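Side-chain contacts in putative exported protein (Bordetella pertussis Tohama I, PDB 2PFY), which binds pyroglutamic acid as an extracytoplasmic solute receptor and probably delivers it to a tripartite ATP-independent periplasmic transporter: residues D12-T17 against G187-A192; L46-V51 against R143-S148; E50-V55 against D108-V113; F77-V82 against E93-A98; Y199-A204 against K247-T252. All blocks are in the same frame, centred on the assembly; numbering follows the deposited sequence.

How the interactions relate
Interaction 2 supplies three residues of the ligand pocket, Arg48, Arg143 and Tyr145, which meet around pyroglutamic acid. Interaction 1, whose centre lies about 17 Å from that of interaction 2, brings 12-17 against 187-192, and its Asn14 side chain is about 6 Å from the ligand. Interaction 5 touches interaction 1 through Val188 CG2 and Leu251 O, 3.4 Å apart. Interaction 3 shares Glu50 and Val51 with interaction 2 and continues onto helix 51-57, the two centres about 15 Å apart; its centre is about 32 Å from that of interaction 5. Interaction 4 reaches interaction 2 where Ser81 CB packs on Ser148 OG at 3.4 Å.

Interaction 1. Residues D12-T17 against G187-A192; sequences DANYLT and GVDSQA
Asn14 meets the Asp189 carboxylate with both its CB and its amide nitrogen, Asn14 CB lying 3.4 Å from Asp189 OD2. The bond is nearly straight: Asn14 ND2 donates to Asp189 OD2 over 2.8 Å at 170°, reaching the syn side of the carboxylate, with the acceptor in the amide plane. Amide and carboxylate are turned 69° against each other. With CG anti to the backbone N (chi1 174°), the amide serves two ends: Asn14 OD1 caps helix 15-30, accepting from Thr17 N at 3.1 Å and weakly from Leu16 N, while ND2 is left for Asp189. The other carboxylate oxygen, Asp189 OD1, accepts hydrogen bonds from two waters; one also donates to Ala13 O, the other accepts from Tyr15 N. Direct and water-mediated bonds thus occupy both oxygens. The N-cap of helix 15-30 therefore meets the last helical residue of 184-189, within the Schellman motif whose C-prime residue is Gln191; Trp120 lies against Asn14, and helix 223-257 packs on Tyr15 and Val188.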
# COMPACT_ATOMS: atom_id res chain seq x y z
N ASP A 12 8.50 6.25 -11.07
CA ASP A 12 9.76 5.53 -11.16
C ASP A 12 10.70 5.86 -9.96
O ASP A 12 11.56 5.04 -9.62
CB ASP A 12 10.39 5.84 -12.53
CG ASP A 12 9.68 5.13 -13.68
OD1 ASP A 12 8.93 4.17 -13.43
OD2 ASP A 12 9.84 5.53 -14.85
N ALA A 13 10.49 7.01 -9.30
CA ALA A 13 11.14 7.31 -7.98
C ALA A 13 10.95 6.19 -6.93
O ALA A 13 11.83 5.93 -6.10
CB ALA A 13 10.60 8.64 -7.39
N ASN A 14 9.79 5.54 -6.98
CA ASN A 14 9.29 4.74 -5.88
C ASN A 14 9.88 3.35 -5.88
O ASN A 14 10.02 2.75 -6.94
CB ASN A 14 7.75 4.68 -5.97
CG ASN A 14 7.16 3.74 -4.96
OD1 ASN A 14 6.99 2.53 -5.23
ND2 ASN A 14 6.80 4.28 -3.79
N TYR A 15 10.22 2.82 -4.72
CA TYR A 15 10.94 1.52 -4.70
C TYR A 15 10.03 0.32 -5.05
O TYR A 15 10.52 -0.70 -5.51
CB TYR A 15 11.70 1.28 -3.38
CG TYR A 15 10.83 0.94 -2.18
CD1 TYR A 15 10.38 -0.37 -1.95
CD2 TYR A 15 10.45 1.94 -1.26
CE1 TYR A 15 9.57 -0.68 -0.84
CE2 TYR A 15 9.66 1.65 -0.14
CZ TYR A 15 9.23 0.34 0.07
OH TYR A 15 8.44 0.08 1.17
N LEU A 16 8.73 0.46 -4.83
CA LEU A 16 7.79 -0.62 -5.20
C LEU A 16 7.70 -0.72 -6.70
O LEU A 16 7.65 -1.84 -7.25
CB LEU A 16 6.40 -0.36 -4.59
CG LEU A 16 6.40 -0.50 -3.05
CD1 LEU A 16 5.05 0.01 -2.47
CD2 LEU A 16 6.67 -1.96 -2.61
N THR A 17 7.67 0.44 -7.36
CA THR A 17 7.75 0.50 -8.81
C THR A 17 9.06 -0.08 -9.35
O THR A 17 9.04 -0.85 -10.31
CB THR A 17 7.52 1.93 -9.32
OG1 THR A 17 6.17 2.29 -9.07
CG2 THR A 17 7.77 2.08 -10.85
N GLY A 187 6.57 10.49 0.96
CA GLY A 187 7.15 11.79 1.32
C GLY A 187 8.37 12.16 0.45
O GLY A 187 8.50 13.30 -0.02
N VAL A 188 9.28 11.21 0.26
CA VAL A 188 10.42 11.45 -0.63
C VAL A 188 10.05 11.43 -2.13
O VAL A 188 10.43 12.35 -2.86
CB VAL A 188 11.64 10.47 -0.30
CG1 VAL A 188 12.86 10.65 -1.27
CG2 VAL A 188 12.09 10.74 1.15
N ASP A 189 9.32 10.38 -2.57
CA ASP A 189 8.77 10.31 -3.96
C ASP A 189 8.19 11.67 -4.39
O ASP A 189 8.47 12.17 -5.50
CB ASP A 189 7.62 9.29 -4.09
CG ASP A 189 8.03 7.83 -3.79
OD1 ASP A 189 9.23 7.47 -3.78
OD2 ASP A 189 7.08 7.02 -3.59
N SER A 190 7.38 12.28 -3.51
CA SER A 190 6.67 13.48 -3.92
C SER A 190 7.35 14.74 -3.39
O SER A 190 6.80 15.82 -3.56
CB SER A 190 5.21 13.46 -3.43
OG SER A 190 5.23 13.47 -2.03
N GLN A 191 8.54 14.59 -2.79
CA GLN A 191 9.30 15.73 -2.23
C GLN A 191 8.39 16.60 -1.37
O GLN A 191 8.18 17.77 -1.67
CB GLN A 191 10.01 16.49 -3.35
CG GLN A 191 10.97 15.52 -4.07
CD GLN A 191 11.34 15.93 -5.45
OE1 GLN A 191 11.18 17.09 -5.81
NE2 GLN A 191 11.84 14.98 -6.26
N ALA A 192 7.81 15.98 -0.34
CA ALA A 192 6.72 16.57 0.45
C ALA A 192 7.19 17.78 1.25
O ALA A 192 6.37 18.67 1.62
CB ALA A 192 6.10 15.56 1.37
O HOH W 1 12.11 7.64 -3.49
O HOH W 2 10.25 5.10 -2.75

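Interaction 2. Residues L46-V51 against R143-S148; sequences LKRPEV and RAYSAS. With PCA (pyroglutamic acid), chain E.
Arg48 and Arg143 converge on the carboxylate of pyroglutamic acid in the ligand pocket of this receptor, a periplasmic-binding-protein fold of the TRAP (DctP) type, and Tyr145 lies beside both. Hydrogen bonds from the two guanidinium groups hold the carboxylate. Arg143 makes a two-pronged grip, NH1 to ligand OXT at 2.9 Å and NH2 to ligand O at 2.7 Å, with the carboxylate carbon in its guanidinium plane. Arg48 instead brings both terminal nitrogens to one oxygen, NH1 and NH2 lying 3.1 and 3.0 Å from ligand O. That oxygen accepts three N-H groups, which should stabilise its negative charge and fix the rotation of the carboxylate. Behind the pair, Glu9 forms a salt bridge with Arg48 NE and Val163 O accepts from Arg143 NE, so each guanidinium has a second-shell partner. Thr165, Thr182, Ser183 and Thr186 also bond to the ligand.

Nonpolar contact is supplied by the Tyr145 ring, one face of which lies under ligand CB, offset toward the rim. Its CD2 also sits over a face of the Arg143 guanidinium. The chain of Arg143 is extended from CG to NE, whereas that of Arg48 bends at chi3 (-74°) to present its terminal nitrogens.

One bond joins the two segments directly: Arg48 NH1 donates to Tyr145 O over 3.3 Å at 140°, tilted 22° from the carbonyl plane.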
# COMPACT_ATOMS: atom_id res chain seq x y z
N LEU A 46 -3.88 2.98 -15.52
CA LEU A 46 -5.01 2.77 -14.61
C LEU A 46 -4.69 3.43 -13.27
O LEU A 46 -3.60 3.27 -12.77
CB LEU A 46 -5.20 1.26 -14.34
CG LEU A 46 -5.71 0.43 -15.53
CD1 LEU A 46 -5.42 -1.03 -15.39
CD2 LEU A 46 -7.21 0.64 -15.68
N LYS A 47 -5.68 4.10 -12.68
CA LYS A 47 -5.55 4.67 -11.34
C LYS A 47 -5.85 3.57 -10.32
O LYS A 47 -6.49 2.56 -10.64
CB LYS A 47 -6.55 5.83 -11.19
CG LYS A 47 -6.21 6.98 -12.16
CD LYS A 47 -7.21 8.11 -12.06
CE LYS A 47 -6.73 9.30 -12.95
NZ LYS A 47 -6.86 8.99 -14.40
N ARG A 48 -5.40 3.79 -9.09
CA ARG A 48 -5.55 2.80 -8.02
C ARG A 48 -6.92 2.11 -7.96
O ARG A 48 -6.96 0.90 -7.89
CB ARG A 48 -5.20 3.42 -6.67
CG ARG A 48 -5.43 2.52 -5.46
CD ARG A 48 -4.98 3.23 -4.16
NE ARG A 48 -3.52 3.28 -4.04
CZ ARG A 48 -2.87 4.16 -3.27
NH1 ARG A 48 -3.56 5.05 -2.56
NH2 ARG A 48 -1.53 4.15 -3.20
N PRO A 49 -8.04 2.89 -7.93
CA PRO A 49 -9.35 2.25 -7.86
C PRO A 49 -9.74 1.47 -9.13
O PRO A 49 -10.73 0.75 -9.09
CB PRO A 49 -10.33 3.45 -7.71
CG PRO A 49 -9.51 4.60 -7.38
CD PRO A 49 -8.14 4.36 -7.93
N GLU A 50 -9.00 1.67 -10.23
CA GLU A 50 -9.29 1.00 -11.54
C GLU A 50 -8.47 -0.26 -11.81
O GLU A 50 -8.77 -1.01 -12.77
CB GLU A 50 -9.03 1.96 -12.72
CG GLU A 50 -9.82 3.29 -12.67
CD GLU A 50 -9.33 4.32 -13.67
OE1 GLU A 50 -8.16 4.29 -14.09
OE2 GLU A 50 -10.13 5.21 -14.00
N VAL A 51 -7.40 -0.46 -11.04
CA VAL A 51 -6.48 -1.55 -11.33
C VAL A 51 -7.15 -2.93 -11.34
O VAL A 51 -6.98 -3.67 -12.29
CB VAL A 51 -5.26 -1.55 -10.39
CG1 VAL A 51 -4.37 -2.84 -10.65
CG2 VAL A 51 -4.43 -0.25 -10.62
N ARG A 143 -6.07 14.19 3.89
CA ARG A 143 -6.02 13.23 2.79
C ARG A 143 -6.34 11.81 3.22
O ARG A 143 -5.76 11.30 4.19
CB ARG A 143 -4.63 13.22 2.13
CG ARG A 143 -4.52 12.20 0.97
CD ARG A 143 -3.13 12.04 0.47
NE ARG A 143 -3.12 11.00 -0.56
CZ ARG A 143 -2.26 9.99 -0.61
NH1 ARG A 143 -1.26 9.94 0.27
NH2 ARG A 143 -2.35 9.07 -1.59
N ALA A 144 -7.25 11.15 2.50
CA ALA A 144 -7.46 9.70 2.62
C ALA A 144 -7.08 9.06 1.29
O ALA A 144 -7.11 9.74 0.27
CB ALA A 144 -8.93 9.38 2.94
N TYR A 145 -6.72 7.78 1.28
CA TYR A 145 -6.30 7.15 0.02
C TYR A 145 -6.90 5.77 -0.21
O TYR A 145 -6.52 5.05 -1.14
CB TYR A 145 -4.77 7.13 -0.13
CG TYR A 145 -4.01 6.39 0.95
CD1 TYR A 145 -4.13 5.01 1.11
CD2 TYR A 145 -3.11 7.08 1.79
CE1 TYR A 145 -3.43 4.34 2.07
CE2 TYR A 145 -2.41 6.41 2.78
CZ TYR A 145 -2.57 5.04 2.92
OH TYR A 145 -1.89 4.32 3.87
N SER A 146 -7.85 5.42 0.65
CA SER A 146 -8.49 4.10 0.68
C SER A 146 -9.76 4.23 1.54
O SER A 146 -9.94 5.24 2.25
CB SER A 146 -7.52 3.06 1.26
OG SER A 146 -7.22 3.33 2.63
N ALA A 147 -10.64 3.23 1.45
CA ALA A 147 -11.80 3.11 2.34
C ALA A 147 -11.37 3.11 3.81
O ALA A 147 -11.94 3.84 4.63
CB ALA A 147 -12.62 1.82 1.99
N SER A 148 -10.35 2.32 4.16
CA SER A 148 -9.86 2.28 5.54
C SER A 148 -9.35 3.64 6.04
O SER A 148 -9.74 4.09 7.14
CB SER A 148 -8.78 1.21 5.73
OG SER A 148 -8.40 1.13 7.09
N PCA E . 1.95 5.56 0.05
CA PCA E . 0.67 5.26 -0.63
CB PCA E . -0.11 4.26 0.18
CG PCA E . 0.70 4.01 1.42
CD PCA E . 1.95 4.81 1.25
OE PCA E . 2.89 4.79 2.03
C PCA E . -0.14 6.53 -0.81
O PCA E . -1.13 6.62 -1.55
OXT PCA E . 0.20 7.52 -0.19

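Interaction 3. Residues E50-V55 against D108-V113; sequences EVKRGV and DKQGIV
The first turn of helix 51-57, with Val55 N bonded to Val51 O at 2.9 Å, faces a type I turn from Asp108 to Gly111, where a Schellman motif ends helix 89-108 and the chain enters strand 112-119. Lys52 reaches the turn. Its CG stands anti to the backbone N (chi1 -170°), and a bend at chi3 (73°) carries NZ to the Gln110 amide, the two side chains crossing at about a right angle. Lys52 NZ donates to Gln110 OE1 over 3.0 Å, yet it is also 3.1 Å from Gln110 NE2, a second donor that cannot pair with it. Nearer the backbone, Ile112 CD1 presses on Lys52 CG at 3.5 Å, tighter than usual for two carbons. Leu70 also touches Lys52, and Gln56 NE2 donates to Gln110 O. Aliphatic carbons thus meet the Ile112 methyl, while the ammonium's partner from 108-113 is a neutral amide, not a carboxylate; the C=O...donor angle of 98° and the nearby NE2 leave that bond strained in direction.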
# COMPACT_ATOMS: atom_id res chain seq x y z
N GLU A 50 -9.00 1.67 -10.23
CA GLU A 50 -9.29 1.00 -11.54
C GLU A 50 -8.47 -0.26 -11.81
O GLU A 50 -8.77 -1.01 -12.77
CB GLU A 50 -9.03 1.96 -12.72
CG GLU A 50 -9.82 3.29 -12.67
CD GLU A 50 -9.33 4.32 -13.67
OE1 GLU A 50 -8.16 4.29 -14.09
OE2 GLU A 50 -10.13 5.21 -14.00
N VAL A 51 -7.40 -0.46 -11.04
CA VAL A 51 -6.48 -1.55 -11.33
C VAL A 51 -7.15 -2.93 -11.34
O VAL A 51 -6.98 -3.67 -12.29
CB VAL A 51 -5.26 -1.55 -10.39
CG1 VAL A 51 -4.37 -2.84 -10.65
CG2 VAL A 51 -4.43 -0.25 -10.62
N LYS A 52 -7.89 -3.29 -10.28
CA LYS A 52 -8.40 -4.67 -10.21
C LYS A 52 -9.29 -4.99 -11.39
O LYS A 52 -9.14 -6.03 -12.05
CB LYS A 52 -9.15 -4.94 -8.91
CG LYS A 52 -9.46 -6.44 -8.74
CD LYS A 52 -10.64 -6.66 -7.80
CE LYS A 52 -11.90 -6.28 -8.49
NZ LYS A 52 -13.02 -7.06 -7.86
N ARG A 53 -10.19 -4.07 -11.69
CA ARG A 53 -11.13 -4.24 -12.79
C ARG A 53 -10.40 -4.24 -14.11
O ARG A 53 -10.73 -5.03 -14.98
CB ARG A 53 -12.21 -3.14 -12.72
CG ARG A 53 -13.32 -3.25 -13.72
CD ARG A 53 -14.25 -4.39 -13.34
NE ARG A 53 -15.50 -4.30 -14.07
CZ ARG A 53 -16.15 -5.35 -14.55
NH1 ARG A 53 -15.63 -6.56 -14.41
NH2 ARG A 53 -17.29 -5.18 -15.23
N GLY A 54 -9.37 -3.39 -14.27
CA GLY A 54 -8.57 -3.39 -15.49
C GLY A 54 -7.83 -4.72 -15.71
O GLY A 54 -7.72 -5.22 -16.86
N VAL A 55 -7.34 -5.31 -14.62
CA VAL A 55 -6.70 -6.62 -14.73
C VAL A 55 -7.75 -7.69 -15.10
O VAL A 55 -7.52 -8.50 -16.00
CB VAL A 55 -5.94 -7.00 -13.45
CG1 VAL A 55 -5.46 -8.51 -13.47
CG2 VAL A 55 -4.72 -6.00 -13.16
N ASP A 108 -8.62 -15.61 -6.69
CA ASP A 108 -8.79 -16.70 -7.65
C ASP A 108 -10.28 -16.83 -8.07
O ASP A 108 -10.58 -17.01 -9.25
CB ASP A 108 -8.24 -18.01 -7.06
CG ASP A 108 -8.49 -19.21 -7.95
OD1 ASP A 108 -7.76 -19.36 -8.94
OD2 ASP A 108 -9.39 -20.00 -7.65
N LYS A 109 -11.19 -16.70 -7.10
CA LYS A 109 -12.63 -16.74 -7.37
C LYS A 109 -13.06 -15.60 -8.30
O LYS A 109 -14.11 -15.66 -8.92
CB LYS A 109 -13.43 -16.69 -6.06
CG LYS A 109 -13.42 -18.00 -5.28
CD LYS A 109 -13.63 -17.75 -3.77
CE LYS A 109 -12.82 -18.76 -2.90
NZ LYS A 109 -12.27 -18.17 -1.60
N GLN A 110 -12.22 -14.58 -8.43
CA GLN A 110 -12.53 -13.45 -9.29
C GLN A 110 -11.78 -13.47 -10.62
O GLN A 110 -11.80 -12.48 -11.35
CB GLN A 110 -12.21 -12.13 -8.57
CG GLN A 110 -13.09 -11.85 -7.39
CD GLN A 110 -13.44 -10.39 -7.31
OE1 GLN A 110 -14.10 -9.84 -8.20
NE2 GLN A 110 -12.99 -9.75 -6.24
N GLY A 111 -11.11 -14.58 -10.94
CA GLY A 111 -10.34 -14.65 -12.18
C GLY A 111 -9.01 -13.87 -12.10
O GLY A 111 -8.50 -13.39 -13.12
N ILE A 112 -8.47 -13.77 -10.89
CA ILE A 112 -7.18 -13.08 -10.65
C ILE A 112 -6.15 -13.94 -9.91
O ILE A 112 -6.50 -14.60 -8.95
CB ILE A 112 -7.41 -11.79 -9.83
CG1 ILE A 112 -8.29 -10.82 -10.61
CG2 ILE A 112 -6.05 -11.14 -9.42
CD1 ILE A 112 -8.88 -9.70 -9.75
N VAL A 113 -4.88 -13.88 -10.33
CA VAL A 113 -3.79 -14.59 -9.67
C VAL A 113 -2.94 -13.58 -8.87
O VAL A 113 -2.48 -12.59 -9.42
CB VAL A 113 -2.86 -15.30 -10.72
CG1 VAL A 113 -1.67 -15.95 -10.07
CG2 VAL A 113 -3.65 -16.31 -11.54

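Interaction 4. Residues F77-V82 against E93-A98; sequences FEIDSV and EKLWKA
Leu95 carries this contact for the helical segment 93-98, wedging its two methyls against Ile79 and the start of Asp80. Earlier in the segment, Glu93 and Lys94 turn from 77-82: the former makes a salt bridge to Arg245, and both supply backbone oxygens to the helix, Glu93 O accepting from Lys97 N at 3.0 Å. At Leu95, CG lies anti to the backbone N (chi1 -179°), and with chi2 at 57° the two methyls diverge, CD1 toward the Ile79 side chain and CD2 toward the backbone. Leu95 CD1 is 4.1 Å from both CG1 and CG2 of Ile79, so one methyl sits against the two branches of the isoleucine. Leu95 CD2 is 3.8 Å from Ile79 O and 4.2 Å from Asp80 CA. These are van der Waals distances, and the side chains of Ile79 and Leu95 meet at a slant. Next along the helix, Trp96 directs its indole NE1 to Glu237.

In segment 77-82 the Asp80 carboxylate is held at both oxygens: OD2 accepts from Gln208 N, and Asp80 OD1 accepts from Ser81 OG at 2.9 Å. The contact of Leu95 with Ile79 and Asp80 packs the 3-10 segment 77-81, which lies between strand 62-66 and helix 89-108, against the helix that follows it, with Leu295 of helix 290-300 touching both Ile79 and Leu95, and Tyr299 of that helix also resting on Leu95.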
# COMPACT_ATOMS: atom_id res chain seq x y z
N PHE A 77 -9.04 -7.49 2.67
CA PHE A 77 -8.01 -6.76 1.89
C PHE A 77 -7.53 -5.46 2.60
O PHE A 77 -6.59 -4.79 2.14
CB PHE A 77 -8.51 -6.47 0.46
CG PHE A 77 -8.53 -7.71 -0.44
CD1 PHE A 77 -7.48 -7.96 -1.30
CD2 PHE A 77 -9.60 -8.62 -0.41
CE1 PHE A 77 -7.48 -9.09 -2.14
CE2 PHE A 77 -9.60 -9.76 -1.24
CZ PHE A 77 -8.54 -9.99 -2.11
N GLU A 78 -8.16 -5.12 3.72
CA GLU A 78 -7.73 -3.92 4.47
C GLU A 78 -7.31 -4.17 5.92
O GLU A 78 -7.18 -3.22 6.72
CB GLU A 78 -8.79 -2.80 4.39
CG GLU A 78 -10.07 -3.16 5.12
CD GLU A 78 -11.17 -2.12 4.99
OE1 GLU A 78 -11.23 -1.39 3.97
OE2 GLU A 78 -12.00 -2.07 5.92
N ILE A 79 -7.08 -5.43 6.29
CA ILE A 79 -6.57 -5.70 7.63
C ILE A 79 -5.19 -5.06 7.88
O ILE A 79 -4.84 -4.77 9.02
CB ILE A 79 -6.58 -7.25 8.01
CG1 ILE A 79 -6.39 -7.49 9.51
CG2 ILE A 79 -5.52 -8.05 7.25
CD1 ILE A 79 -7.43 -6.87 10.42
N ASP A 80 -4.44 -4.83 6.81
CA ASP A 80 -3.12 -4.21 6.90
C ASP A 80 -3.17 -2.71 7.20
O ASP A 80 -2.12 -2.06 7.38
CB ASP A 80 -2.30 -4.49 5.60
CG ASP A 80 -2.84 -3.75 4.38
OD1 ASP A 80 -3.79 -2.95 4.50
OD2 ASP A 80 -2.32 -3.97 3.26
N SER A 81 -4.39 -2.16 7.28
CA SER A 81 -4.57 -0.74 7.54
C SER A 81 -5.24 -0.42 8.89
O SER A 81 -5.59 0.73 9.14
CB SER A 81 -5.33 -0.07 6.38
OG SER A 81 -4.62 -0.23 5.15
N VAL A 82 -5.44 -1.43 9.73
CA VAL A 82 -5.97 -1.21 11.08
C VAL A 82 -4.88 -0.60 11.98
O VAL A 82 -3.85 -1.23 12.18
CB VAL A 82 -6.49 -2.51 11.74
CG1 VAL A 82 -6.87 -2.25 13.24
CG2 VAL A 82 -7.65 -3.14 10.94
N GLU A 93 4.78 -8.63 8.85
CA GLU A 93 5.19 -9.83 8.13
C GLU A 93 4.39 -11.06 8.56
O GLU A 93 4.00 -11.86 7.73
CB GLU A 93 6.68 -10.06 8.27
CG GLU A 93 7.18 -11.13 7.30
CD GLU A 93 8.64 -11.49 7.44
OE1 GLU A 93 9.41 -10.77 8.12
OE2 GLU A 93 9.02 -12.53 6.86
N LYS A 94 4.14 -11.18 9.86
CA LYS A 94 3.35 -12.25 10.43
C LYS A 94 1.91 -12.07 10.00
O LYS A 94 1.26 -13.03 9.56
CB LYS A 94 3.46 -12.24 11.96
CG LYS A 94 2.74 -13.41 12.68
CD LYS A 94 3.19 -13.49 14.15
CE LYS A 94 2.55 -14.70 14.87
NZ LYS A 94 2.11 -15.78 13.90
N LEU A 95 1.41 -10.84 10.07
CA LEU A 95 0.07 -10.54 9.58
C LEU A 95 -0.07 -10.91 8.08
O LEU A 95 -1.09 -11.48 7.67
CB LEU A 95 -0.31 -9.07 9.85
CG LEU A 95 -1.71 -8.59 9.43
CD1 LEU A 95 -2.87 -9.44 10.08
CD2 LEU A 95 -1.94 -7.11 9.69
N TRP A 96 0.95 -10.58 7.28
CA TRP A 96 0.93 -10.84 5.84
C TRP A 96 0.88 -12.35 5.55
O TRP A 96 0.12 -12.82 4.71
CB TRP A 96 2.12 -10.16 5.14
CG TRP A 96 2.26 -10.56 3.67
CD1 TRP A 96 3.25 -11.32 3.11
CD2 TRP A 96 1.34 -10.27 2.60
NE1 TRP A 96 3.04 -11.49 1.77
CE2 TRP A 96 1.87 -10.86 1.42
CE3 TRP A 96 0.15 -9.52 2.51
CZ2 TRP A 96 1.24 -10.77 0.18
CZ3 TRP A 96 -0.49 -9.42 1.27
CH2 TRP A 96 0.07 -10.04 0.11
N LYS A 97 1.70 -13.10 6.27
CA LYS A 97 1.74 -14.56 6.15
C LYS A 97 0.34 -15.19 6.42
O LYS A 97 -0.07 -16.10 5.71
CB LYS A 97 2.81 -15.10 7.09
CG LYS A 97 3.96 -15.86 6.40
CD LYS A 97 4.68 -16.79 7.43
CE LYS A 97 4.45 -18.29 7.13
NZ LYS A 97 4.07 -19.07 8.35
N ALA A 98 -0.39 -14.65 7.40
CA ALA A 98 -1.79 -15.04 7.69
C ALA A 98 -2.82 -14.50 6.68
O ALA A 98 -3.89 -15.11 6.49
CB ALA A 98 -2.20 -14.55 9.10

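Interaction 5. Residues Y199-A204 against K247-T252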
# COMPACT_ATOMS: atom_id res chain seq x y z
N TYR A 199 6.62 16.06 10.12
CA TYR A 199 6.36 14.63 9.93
C TYR A 199 6.42 13.97 11.30
O TYR A 199 7.38 14.19 12.04
CB TYR A 199 7.41 14.02 8.97
CG TYR A 199 7.34 12.52 8.92
CD1 TYR A 199 6.36 11.88 8.16
CD2 TYR A 199 8.24 11.73 9.66
CE1 TYR A 199 6.28 10.49 8.11
CE2 TYR A 199 8.14 10.33 9.64
CZ TYR A 199 7.16 9.73 8.84
OH TYR A 199 7.04 8.35 8.81
N TYR A 200 5.41 13.19 11.64
CA TYR A 200 5.37 12.47 12.91
C TYR A 200 5.46 11.00 12.56
O TYR A 200 4.64 10.50 11.77
CB TYR A 200 4.05 12.79 13.71
CG TYR A 200 3.95 14.27 14.05
CD1 TYR A 200 4.57 14.78 15.20
CD2 TYR A 200 3.33 15.17 13.18
CE1 TYR A 200 4.55 16.14 15.48
CE2 TYR A 200 3.30 16.51 13.43
CZ TYR A 200 3.90 16.99 14.59
OH TYR A 200 3.87 18.34 14.84
N ASP A 201 6.45 10.32 13.16
CA ASP A 201 6.77 8.92 12.89
C ASP A 201 5.74 8.05 13.63
O ASP A 201 6.05 7.40 14.64
CB ASP A 201 8.23 8.64 13.35
CG ASP A 201 8.74 7.23 12.97
OD1 ASP A 201 7.99 6.43 12.36
OD2 ASP A 201 9.93 6.91 13.28
N ALA A 202 4.49 8.08 13.14
CA ALA A 202 3.38 7.41 13.81
C ALA A 202 3.44 5.89 13.78
O ALA A 202 2.96 5.23 14.70
CB ALA A 202 2.06 7.89 13.24
N GLN A 203 4.03 5.33 12.72
CA GLN A 203 3.87 3.91 12.39
C GLN A 203 2.43 3.44 12.60
O GLN A 203 2.20 2.41 13.27
CB GLN A 203 4.84 3.04 13.21
CG GLN A 203 6.33 3.33 12.97
CD GLN A 203 7.27 2.38 13.69
OE1 GLN A 203 7.11 1.13 13.64
NE2 GLN A 203 8.26 2.94 14.36
N ALA A 204 1.45 4.15 12.07
CA ALA A 204 0.05 3.79 12.33
C ALA A 204 -0.27 2.36 11.84
O ALA A 204 -0.95 1.57 12.52
CB ALA A 204 -0.90 4.79 11.71
N LYS A 247 15.27 0.71 3.91
CA LYS A 247 15.18 2.11 3.41
C LYS A 247 14.37 3.04 4.28
O LYS A 247 14.44 4.24 4.08
CB LYS A 247 14.64 2.20 1.97
CG LYS A 247 15.65 1.72 0.88
CD LYS A 247 17.09 2.23 1.07
CE LYS A 247 18.02 1.74 -0.05
NZ LYS A 247 19.34 2.47 -0.06
N THR A 248 13.60 2.50 5.22
CA THR A 248 12.67 3.30 6.01
C THR A 248 13.40 4.47 6.72
O THR A 248 12.95 5.62 6.65
CB THR A 248 11.84 2.45 7.01
OG1 THR A 248 10.96 1.56 6.28
CG2 THR A 248 10.97 3.38 7.87
N ARG A 249 14.54 4.20 7.35
CA ARG A 249 15.31 5.26 8.02
C ARG A 249 15.91 6.25 7.06
O ARG A 249 15.80 7.43 7.32
CB ARG A 249 16.45 4.75 8.95
CG ARG A 249 16.00 4.06 10.21
CD ARG A 249 14.79 4.74 10.85
NE ARG A 249 15.01 6.07 11.42
CZ ARG A 249 14.00 6.81 11.89
NH1 ARG A 249 12.74 6.35 11.83
NH2 ARG A 249 14.22 8.00 12.43
N GLU A 250 16.52 5.78 5.95
CA GLU A 250 17.12 6.68 4.95
C GLU A 250 16.09 7.64 4.38
O GLU A 250 16.41 8.82 4.11
CB GLU A 250 17.76 5.97 3.75
CG GLU A 250 18.02 4.53 3.92
CD GLU A 250 19.31 4.06 3.25
OE1 GLU A 250 19.65 4.61 2.16
OE2 GLU A 250 19.98 3.16 3.82
N LEU A 251 14.88 7.13 4.16
CA LEU A 251 13.80 7.98 3.65
C LEU A 251 13.38 9.02 4.69
O LEU A 251 13.15 10.17 4.37
CB LEU A 251 12.60 7.11 3.21
CG LEU A 251 12.94 6.21 2.00
CD1 LEU A 251 11.82 5.14 1.82
CD2 LEU A 251 13.08 6.99 0.70
N THR A 252 13.30 8.61 5.94
CA THR A 252 12.94 9.53 7.04
C THR A 252 14.04 10.59 7.21
O THR A 252 13.73 11.77 7.32
CB THR A 252 12.73 8.74 8.33
OG1 THR A 252 11.79 7.71 8.04
CG2 THR A 252 12.14 9.64 9.46
O HOH W 3 9.35 7.04 9.45
O HOH W 4 11.60 9.07 14.27
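Tyr199 and Thr252 form the buried half of this contact, with Asp201 and Arg249 toward its outer side. Inside, Tyr199 CE2 meets Thr252 CG2 at 4.1 Å, the two side chains crossing at about a right angle, and Pro184 and Val262 touch both. A water ties their polar ends: it lies 2.7 Å from Tyr199 OH and donates to Thr252 OG1 at 2.9 Å, with a weak bond to Asp201 OD1. Thr252 OG1 in turn donates to Thr248 O, one helical turn back.

Outside, Arg249 folds back through bends at chi2 (-40°) and chi3 (-68°), which bring its guanidinium over Thr252 CB and NH1 to Asp201. Arg249 NH1 donates to Asp201 OD2 over 3.2 Å at 146°. The acceptor lies near the guanidinium plane, yet the donor comes from above the carboxylate plane. A second water donates to Asp201 OD2 and is weakly held by Arg249 NH2. This long, one-bond salt bridge, with water on the same Asp201 oxygen, is consistent with a partly solvated link between strand 198-201 and helix 223-257.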